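Local coordinates for glypican-1 (Homo sapiens, PDB 4YWT), which carries heparan sulfate chains at the cell surface and through them binds alpha-4(V) collagen and takes part in Schwann cell myelination, at residues E146-L158 with A212-Q224. The protein carries 3 engineered substitutions. Numbering follows the deposited sequence. Where two conformers were deposited one is given.
Sequences ELRLYYRGANLHL and ATRAFVAARSFVQ
Tyr151 and Arg220 mark the closest backbone approach, CA to CA 5.6 Å, where the axes of 146-152, the end of helix 137-152, and 212-224, part of helix 204-236, run 41° apart. Arg220 reaches the C-terminal end of the first helix. Its NE and NH2 both donate to Tyr150 O, at 3.2 and 3.1 Å, gripping one carbonyl side-on. The oxygen lies near the guanidinium plane. Tyr150 O is in the last turn of its helix, where the helix dipole would probably favour a cation. NH2 also sits over one face of the Tyr150 ring, with Arg220 CZ 4.7 Å from the ring centroid, a cation-pi contact. The guanidinium and ring planes stand 78° apart, so the group meets the face nearly edge-on through NH2. Leu158 CG lies against the opposite face, toward the rim. With CG anti to the backbone N (chi1 -175°), the Tyr150 ring is carried to helix 204-236, and its edge meets Phe216 CB.

Two knobs-into-holes interlock the segments. Phe216 enters among Leu147, Tyr150 and Tyr151 of helix 137-152 and Leu158 at the start of helix 158-177, and Leu147 CD2 makes a CH-pi contact over its face. Tyr151 settles among Phe216, Ala219, Arg220 and Val223, with its OH 3.4 Å from Val223 CG2. Beyond the loop, the edge of the His157 ring meets Thr213 CG2.

This is helix packing in the elongated, all-helical glypican core. Helix 70-129 also borders it: Tyr151 OH hydrogen-bonds Asp107 of that helix, and Phe110 touches Ala219. Helix 450-471 packs on Val217 of helix 204-236.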
ATOM      1  N   GLU A 146     -13.422  10.239  22.325  1.00 42.16           N
ATOM      2  CA  GLU A 146     -13.338   8.786  22.450  1.00 42.80           C
ATOM      3  C   GLU A 146     -13.349   8.108  21.085  1.00 36.92           C
ATOM      4  O   GLU A 146     -12.572   7.184  20.837  1.00 29.66           O
ATOM      5  CB  GLU A 146     -14.487   8.252  23.312  1.00 50.98           C
ATOM      6  CG  GLU A 146     -14.280   8.428  24.809  1.00 63.31           C
ATOM      7  CD  GLU A 146     -13.473   7.297  25.421  1.00 69.35           C
ATOM      8  OE1 GLU A 146     -14.012   6.177  25.543  1.00 74.70           O
ATOM      9  OE2 GLU A 146     -12.299   7.525  25.776  1.00 73.58           O
ATOM     10  N   LEU A 147     -14.238   8.565  20.205  1.00 30.57           N
ATOM     11  CA  LEU A 147     -14.290   8.067  18.834  1.00 28.19           C
ATOM     12  C   LEU A 147     -12.962   8.299  18.125  1.00 32.66           C
ATOM     13  O   LEU A 147     -12.487   7.453  17.365  1.00 36.36           O
ATOM     14  CB  LEU A 147     -15.419   8.745  18.055  1.00 33.31           C
ATOM     15  CG  LEU A 147     -16.857   8.293  18.311  1.00 31.75           C
ATOM     16  CD1 LEU A 147     -17.823   9.156  17.520  1.00 32.54           C
ATOM     17  CD2 LEU A 147     -17.022   6.837  17.930  1.00 30.99           C
ATOM     18  N   ARG A 148     -12.371   9.459  18.388  1.00 39.40           N
ATOM     19  CA  ARG A 148     -11.111   9.857  17.776  1.00 42.42           C
ATOM     20  C   ARG A 148      -9.975   8.934  18.222  1.00 40.87           C
ATOM     21  O   ARG A 148      -9.224   8.404  17.394  1.00 39.36           O
ATOM     22  CB  ARG A 148     -10.809  11.315  18.130  1.00 39.46           C
ATOM     23  CG  ARG A 148      -9.803  12.003  17.235  1.00 41.06           C
ATOM     24  CD  ARG A 148      -9.902  13.513  17.397  1.00 36.76           C
ATOM     25  NE  ARG A 148     -11.140  14.039  16.826  1.00 41.11           N
ATOM     26  CZ  ARG A 148     -11.957  14.883  17.448  1.00 40.39           C
ATOM     27  NH1 ARG A 148     -11.675  15.300  18.675  1.00 39.70           N
ATOM     28  NH2 ARG A 148     -13.061  15.307  16.845  1.00 36.73           N
ATOM     29  N   LEU A 149      -9.864   8.739  19.534  1.00 42.82           N
ATOM     30  CA  LEU A 149      -8.895   7.803  20.098  1.00 44.11           C
ATOM     31  C   LEU A 149      -9.091   6.399  19.540  1.00 41.02           C
ATOM     32  O   LEU A 149      -8.126   5.689  19.256  1.00 33.50           O
ATOM     33  CB  LEU A 149      -9.003   7.769  21.622  1.00 43.38           C
ATOM     34  CG  LEU A 149      -8.204   8.812  22.402  1.00 49.75           C
ATOM     35  CD1 LEU A 149      -8.648   8.839  23.854  1.00 47.21           C
ATOM     36  CD2 LEU A 149      -6.717   8.518  22.300  1.00 46.70           C
ATOM     37  N   TYR A 150     -10.352   6.010  19.388  1.00 38.80           N
ATOM     38  CA  TYR A 150     -10.702   4.703  18.845  1.00 39.16           C
ATOM     39  C   TYR A 150     -10.236   4.553  17.403  1.00 41.87           C
ATOM     40  O   TYR A 150      -9.780   3.484  17.001  1.00 43.51           O
ATOM     41  CB  TYR A 150     -12.212   4.480  18.934  1.00 43.90           C
ATOM     42  CG  TYR A 150     -12.654   3.102  18.501  1.00 47.78           C
ATOM     43  CD1 TYR A 150     -12.309   1.979  19.238  1.00 50.71           C
ATOM     44  CD2 TYR A 150     -13.422   2.926  17.359  1.00 53.22           C
ATOM     45  CE1 TYR A 150     -12.714   0.720  18.847  1.00 54.99           C
ATOM     46  CE2 TYR A 150     -13.832   1.668  16.960  1.00 59.09           C
ATOM     47  CZ  TYR A 150     -13.474   0.567  17.711  1.00 62.37           C
ATOM     48  OH  TYR A 150     -13.875  -0.691  17.326  1.00 65.67           O
ATOM     49  N   TYR A 151     -10.355   5.628  16.629  1.00 39.29           N
ATOM     50  CA  TYR A 151      -9.888   5.614  15.248  1.00 45.71           C
ATOM     51  C   TYR A 151      -8.369   5.547  15.188  1.00 43.83           C
ATOM     52  O   TYR A 151      -7.808   4.828  14.363  1.00 45.09           O
ATOM     53  CB  TYR A 151     -10.377   6.847  14.482  1.00 38.48           C
ATOM     54  CG  TYR A 151      -9.656   7.047  13.164  1.00 33.62           C
ATOM     55  CD1 TYR A 151      -9.998   6.302  12.042  1.00 29.09           C
ATOM     56  CD2 TYR A 151      -8.625   7.973  13.044  1.00 29.49           C
ATOM     57  CE1 TYR A 151      -9.341   6.475  10.840  1.00 25.05           C
ATOM     58  CE2 TYR A 151      -7.961   8.152  11.845  1.00 28.14           C
ATOM     59  CZ  TYR A 151      -8.322   7.401  10.746  1.00 31.03           C
ATOM     60  OH  TYR A 151      -7.664   7.575   9.551  1.00 25.20           O
ATOM     61  N   ARG A 152      -7.703   6.298  16.061  1.00 50.03           N
ATOM     62  CA  ARG A 152      -6.245   6.370  16.028  1.00 49.48           C
ATOM     63  C   ARG A 152      -5.585   5.064  16.466  1.00 54.65           C
ATOM     64  O   ARG A 152      -4.373   4.896  16.321  1.00 57.59           O
ATOM     65  CB  ARG A 152      -5.746   7.527  16.894  1.00 55.52           C
ATOM     66  CG  ARG A 152      -6.047   8.897  16.311  1.00 58.60           C
ATOM     67  CD  ARG A 152      -5.226   9.982  16.986  1.00 65.12           C
ATOM     68  NE  ARG A 152      -5.599  11.315  16.522  1.00 71.68           N
ATOM     69  CZ  ARG A 152      -6.142  12.250  17.294  1.00 76.84           C
ATOM     70  NH1 ARG A 152      -6.375  12.000  18.576  1.00 77.36           N
ATOM     71  NH2 ARG A 152      -6.451  13.437  16.788  1.00 77.90           N
ATOM     72  N   GLY A 153      -6.379   4.142  16.997  1.00 52.58           N
ATOM     73  CA  GLY A 153      -5.879   2.818  17.315  1.00 54.63           C
ATOM     74  C   GLY A 153      -5.750   2.518  18.794  1.00 61.44           C
ATOM     75  O   GLY A 153      -5.469   1.380  19.170  1.00 57.95           O
ATOM     76  N   ALA A 154      -5.944   3.535  19.632  1.00 62.23           N
ATOM     77  CA  ALA A 154      -5.928   3.346  21.079  1.00 72.34           C
ATOM     78  C   ALA A 154      -6.953   2.281  21.439  1.00 86.46           C
ATOM     79  O   ALA A 154      -8.031   2.238  20.847  1.00 80.80           O
ATOM     80  CB  ALA A 154      -6.224   4.651  21.800  1.00 64.98           C
ATOM     81  N   ASN A 155      -6.645   1.436  22.418  1.00108.01           N
ATOM     82  CA  ASN A 155      -7.431   0.222  22.561  1.00110.65           C
ATOM     83  C   ASN A 155      -8.617   0.451  23.479  1.00109.67           C
ATOM     84  O   ASN A 155      -8.492   0.620  24.691  1.00112.28           O
ATOM     85  CB  ASN A 155      -6.567  -0.925  23.087  1.00113.83           C
ATOM     86  N   LEU A 156      -9.774   0.439  22.836  1.00 92.06           N
ATOM     87  CA  LEU A 156     -11.070   0.736  23.414  1.00 83.89           C
ATOM     88  C   LEU A 156     -12.029   0.049  22.464  1.00 79.39           C
ATOM     89  O   LEU A 156     -11.607  -0.370  21.385  1.00 78.42           O
ATOM     90  CB  LEU A 156     -11.356   2.241  23.475  1.00 78.30           C
ATOM     91  CG  LEU A 156     -10.364   3.259  24.046  1.00 72.60           C
ATOM     92  CD1 LEU A 156     -10.530   4.582  23.319  1.00 70.67           C
ATOM     93  CD2 LEU A 156     -10.563   3.451  25.538  1.00 73.52           C
ATOM     94  N   HIS A 157     -13.290  -0.118  22.845  1.00 81.39           N
ATOM     95  CA  HIS A 157     -14.294  -0.353  21.810  1.00 85.92           C
ATOM     96  C   HIS A 157     -15.571   0.415  22.157  1.00 80.26           C
ATOM     97  O   HIS A 157     -15.812   0.758  23.319  1.00 78.56           O
ATOM     98  CB  HIS A 157     -14.536  -1.862  21.604  1.00 95.93           C
ATOM     99  CG  HIS A 157     -15.694  -2.186  20.704  1.00103.12           C
ATOM    100  ND1 HIS A 157     -17.007  -1.942  21.037  1.00107.44           N
ATOM    101  CD2 HIS A 157     -15.714  -2.649  19.432  1.00104.95           C
ATOM    102  CE1 HIS A 157     -17.791  -2.294  20.033  1.00108.27           C
ATOM    103  NE2 HIS A 157     -17.030  -2.725  19.046  1.00107.91           N
ATOM    104  N   LEU A 158     -16.359   0.706  21.124  1.00 75.86           N
ATOM    105  CA  LEU A 158     -17.538   1.562  21.202  1.00 74.66           C
ATOM    106  C   LEU A 158     -18.717   1.017  21.992  1.00 72.87           C
ATOM    107  O   LEU A 158     -19.513   1.786  22.472  1.00 74.08           O
ATOM    108  CB  LEU A 158     -18.022   1.877  19.789  1.00 74.77           C
ATOM    109  CG  LEU A 158     -16.876   2.371  18.918  1.00 74.00           C
ATOM    110  CD1 LEU A 158     -17.294   2.471  17.470  1.00 75.19           C
ATOM    111  CD2 LEU A 158     -16.413   3.713  19.442  1.00 73.05           C
ATOM    112  N   ALA A 212     -21.136   2.543  13.821  1.00 31.87           N
ATOM    113  CA  ALA A 212     -19.832   3.034  14.256  1.00 34.25           C
ATOM    114  C   ALA A 212     -18.853   1.879  14.431  1.00 34.91           C
ATOM    115  O   ALA A 212     -17.693   1.969  14.008  1.00 37.49           O
ATOM    116  CB  ALA A 212     -19.955   3.827  15.543  1.00 25.63           C
ATOM    117  N   THR A 213     -19.329   0.798  15.049  1.00 35.12           N
ATOM    118  CA  THR A 213     -18.502  -0.383  15.275  1.00 37.31           C
ATOM    119  C   THR A 213     -17.920  -0.914  13.971  1.00 40.51           C
ATOM    120  O   THR A 213     -16.720  -1.168  13.882  1.00 32.54           O
ATOM    121  CB  THR A 213     -19.292  -1.510  15.963  1.00 38.98           C
ATOM    122  OG1 THR A 213     -19.685  -1.087  17.276  1.00 49.74           O
ATOM    123  CG2 THR A 213     -18.440  -2.762  16.076  1.00 44.20           C
ATOM    124  N   ARG A 214     -18.766  -1.071  12.959  1.00 30.37           N
ATOM    125  CA  ARG A 214     -18.296  -1.535  11.655  1.00 37.45           C
ATOM    126  C   ARG A 214     -17.360  -0.523  10.975  1.00 37.35           C
ATOM    127  O   ARG A 214     -16.195  -0.825  10.659  1.00 33.90           O
ATOM    128  CB  ARG A 214     -19.493  -1.836  10.749  1.00 34.71           C
ATOM    129  CG  ARG A 214     -19.156  -1.920   9.271  1.00 32.28           C
ATOM    130  CD  ARG A 214     -20.392  -2.213   8.430  1.00 27.30           C
ATOM    131  NE  ARG A 214     -21.519  -1.346   8.769  1.00 29.05           N
ATOM    132  CZ  ARG A 214     -21.608  -0.060   8.440  1.00 36.18           C
ATOM    133  NH1 ARG A 214     -22.677   0.640   8.793  1.00 41.99           N
ATOM    134  NH2 ARG A 214     -20.629   0.531   7.767  1.00 31.09           N
ATOM    135  N   ALA A 215     -17.878   0.686  10.779  1.00 29.93           N
ATOM    136  CA  ALA A 215     -17.223   1.695   9.956  1.00 33.50           C
ATOM    137  C   ALA A 215     -15.886   2.183  10.509  1.00 34.88           C
ATOM    138  O   ALA A 215     -14.948   2.408   9.743  1.00 26.00           O
ATOM    139  CB  ALA A 215     -18.158   2.877   9.755  1.00 27.33           C
ATOM    140  N   PHE A 216     -15.788   2.357  11.824  1.00 26.56           N
ATOM    141  CA  PHE A 216     -14.565   2.927  12.385  1.00 29.71           C
ATOM    142  C   PHE A 216     -13.399   1.934  12.367  1.00 32.48           C
ATOM    143  O   PHE A 216     -12.262   2.307  12.051  1.00 39.20           O
ATOM    144  CB  PHE A 216     -14.815   3.446  13.803  1.00 30.44           C
ATOM    145  CG  PHE A 216     -15.382   4.839  13.837  1.00 32.16           C
ATOM    146  CD1 PHE A 216     -14.549   5.941  13.740  1.00 36.69           C
ATOM    147  CD2 PHE A 216     -16.749   5.047  13.946  1.00 27.17           C
ATOM    148  CE1 PHE A 216     -15.064   7.225  13.762  1.00 35.46           C
ATOM    149  CE2 PHE A 216     -17.271   6.326  13.970  1.00 24.32           C
ATOM    150  CZ  PHE A 216     -16.427   7.418  13.877  1.00 36.56           C
ATOM    151  N   VAL A 217     -13.676   0.670  12.679  1.00 31.12           N
ATOM    152  CA  VAL A 217     -12.632  -0.344  12.605  1.00 36.79           C
ATOM    153  C   VAL A 217     -12.300  -0.619  11.138  1.00 30.66           C
ATOM    154  O   VAL A 217     -11.150  -0.919  10.805  1.00 23.57           O
ATOM    155  CB  VAL A 217     -13.027  -1.659  13.331  1.00 39.34           C
ATOM    156  CG1 VAL A 217     -14.144  -2.387  12.602  1.00 40.28           C
ATOM    157  CG2 VAL A 217     -11.813  -2.568  13.483  1.00 38.24           C
ATOM    158  N   ALA A 218     -13.296  -0.491  10.259  1.00 26.48           N
ATOM    159  CA  ALA A 218     -13.038  -0.605   8.826  1.00 31.21           C
ATOM    160  C   ALA A 218     -12.029   0.452   8.375  1.00 27.38           C
ATOM    161  O   ALA A 218     -10.989   0.133   7.785  1.00 28.64           O
ATOM    162  CB  ALA A 218     -14.330  -0.477   8.039  1.00 23.48           C
ATOM    163  N   ALA A 219     -12.342   1.710   8.675  1.00 33.27           N
ATOM    164  CA  ALA A 219     -11.489   2.841   8.322  1.00 30.86           C
ATOM    165  C   ALA A 219     -10.078   2.692   8.886  1.00 27.14           C
ATOM    166  O   ALA A 219      -9.076   2.834   8.160  1.00 27.34           O
ATOM    167  CB  ALA A 219     -12.115   4.135   8.817  1.00 28.73           C
ATOM    168  N   ARG A 220     -10.009   2.407  10.184  1.00 24.91           N
ATOM    169  CA  ARG A 220      -8.729   2.246  10.863  1.00 29.35           C
ATOM    170  C   ARG A 220      -7.888   1.143  10.232  1.00 26.45           C
ATOM    171  O   ARG A 220      -6.692   1.321   9.999  1.00 27.87           O
ATOM    172  CB  ARG A 220      -8.940   1.943  12.346  1.00 33.41           C
ATOM    173  CG  ARG A 220      -7.646   1.890  13.141  1.00 36.72           C
ATOM    174  CD  ARG A 220      -7.682   0.790  14.184  1.00 44.93           C
ATOM    175  NE  ARG A 220      -8.695   1.029  15.205  1.00 49.09           N
ATOM    176  CZ  ARG A 220      -9.261   0.069  15.930  1.00 54.03           C
ATOM    177  NH1 ARG A 220      -8.917  -1.196  15.739  1.00 54.75           N
ATOM    178  NH2 ARG A 220     -10.174   0.375  16.840  1.00 54.05           N
ATOM    179  N   SER A 221      -8.516   0.003   9.956  1.00 29.94           N
ATOM    180  CA  SER A 221      -7.809  -1.132   9.376  0.68 31.08           C
ATOM    181  C   SER A 221      -7.321  -0.817   7.965  1.00 32.50           C
ATOM    182  O   SER A 221      -6.231  -1.235   7.567  1.00 22.99           O
ATOM    183  CB  SER A 221      -8.704  -2.370   9.364  0.68 28.70           C
ATOM    184  OG  SER A 221      -9.097  -2.718  10.680  0.68 29.94           O
ATOM    185  N   PHE A 222      -8.131  -0.081   7.211  1.00 29.07           N
ATOM    186  CA  PHE A 222      -7.741   0.311   5.860  1.00 28.01           C
ATOM    187  C   PHE A 222      -6.504   1.212   5.895  1.00 29.79           C
ATOM    188  O   PHE A 222      -5.500   0.951   5.209  1.00 24.05           O
ATOM    189  CB  PHE A 222      -8.899   1.016   5.150  1.00 26.26           C
ATOM    190  CG  PHE A 222      -8.589   1.423   3.737  1.00 31.19           C
ATOM    191  CD1 PHE A 222      -8.632   0.494   2.709  1.00 24.07           C
ATOM    192  CD2 PHE A 222      -8.265   2.734   3.435  1.00 29.32           C
ATOM    193  CE1 PHE A 222      -8.349   0.865   1.409  1.00 24.98           C
ATOM    194  CE2 PHE A 222      -7.984   3.113   2.134  1.00 28.83           C
ATOM    195  CZ  PHE A 222      -8.026   2.177   1.121  1.00 29.73           C
ATOM    196  N   VAL A 223      -6.576   2.265   6.709  1.00 27.40           N
ATOM    197  CA  VAL A 223      -5.451   3.191   6.851  1.00 33.38           C
ATOM    198  C   VAL A 223      -4.179   2.463   7.314  1.00 31.61           C
ATOM    199  O   VAL A 223      -3.087   2.659   6.753  1.00 25.19           O
ATOM    200  CB  VAL A 223      -5.802   4.331   7.832  1.00 30.19           C
ATOM    201  CG1 VAL A 223      -4.547   5.028   8.337  1.00 33.42           C
ATOM    202  CG2 VAL A 223      -6.747   5.323   7.167  1.00 27.09           C
ATOM    203  N   GLN A 224      -4.337   1.610   8.324  1.00 29.17           N
ATOM    204  CA  GLN A 224      -3.246   0.774   8.821  1.00 34.17           C
ATOM    205  C   GLN A 224      -2.628  -0.067   7.705  1.00 29.96           C
ATOM    206  O   GLN A 224      -1.407  -0.197   7.616  1.00 23.96           O
ATOM    207  CB  GLN A 224      -3.743  -0.139   9.942  1.00 40.72           C
ATOM    208  CG  GLN A 224      -3.312   0.287  11.335  1.00 52.19           C
ATOM    209  CD  GLN A 224      -4.065  -0.450  12.427  1.00 62.88           C
ATOM    210  OE1 GLN A 224      -4.909  -1.303  12.148  1.00 64.02           O
ATOM    211  NE2 GLN A 224      -3.759  -0.128  13.678  1.00 66.38           N
TER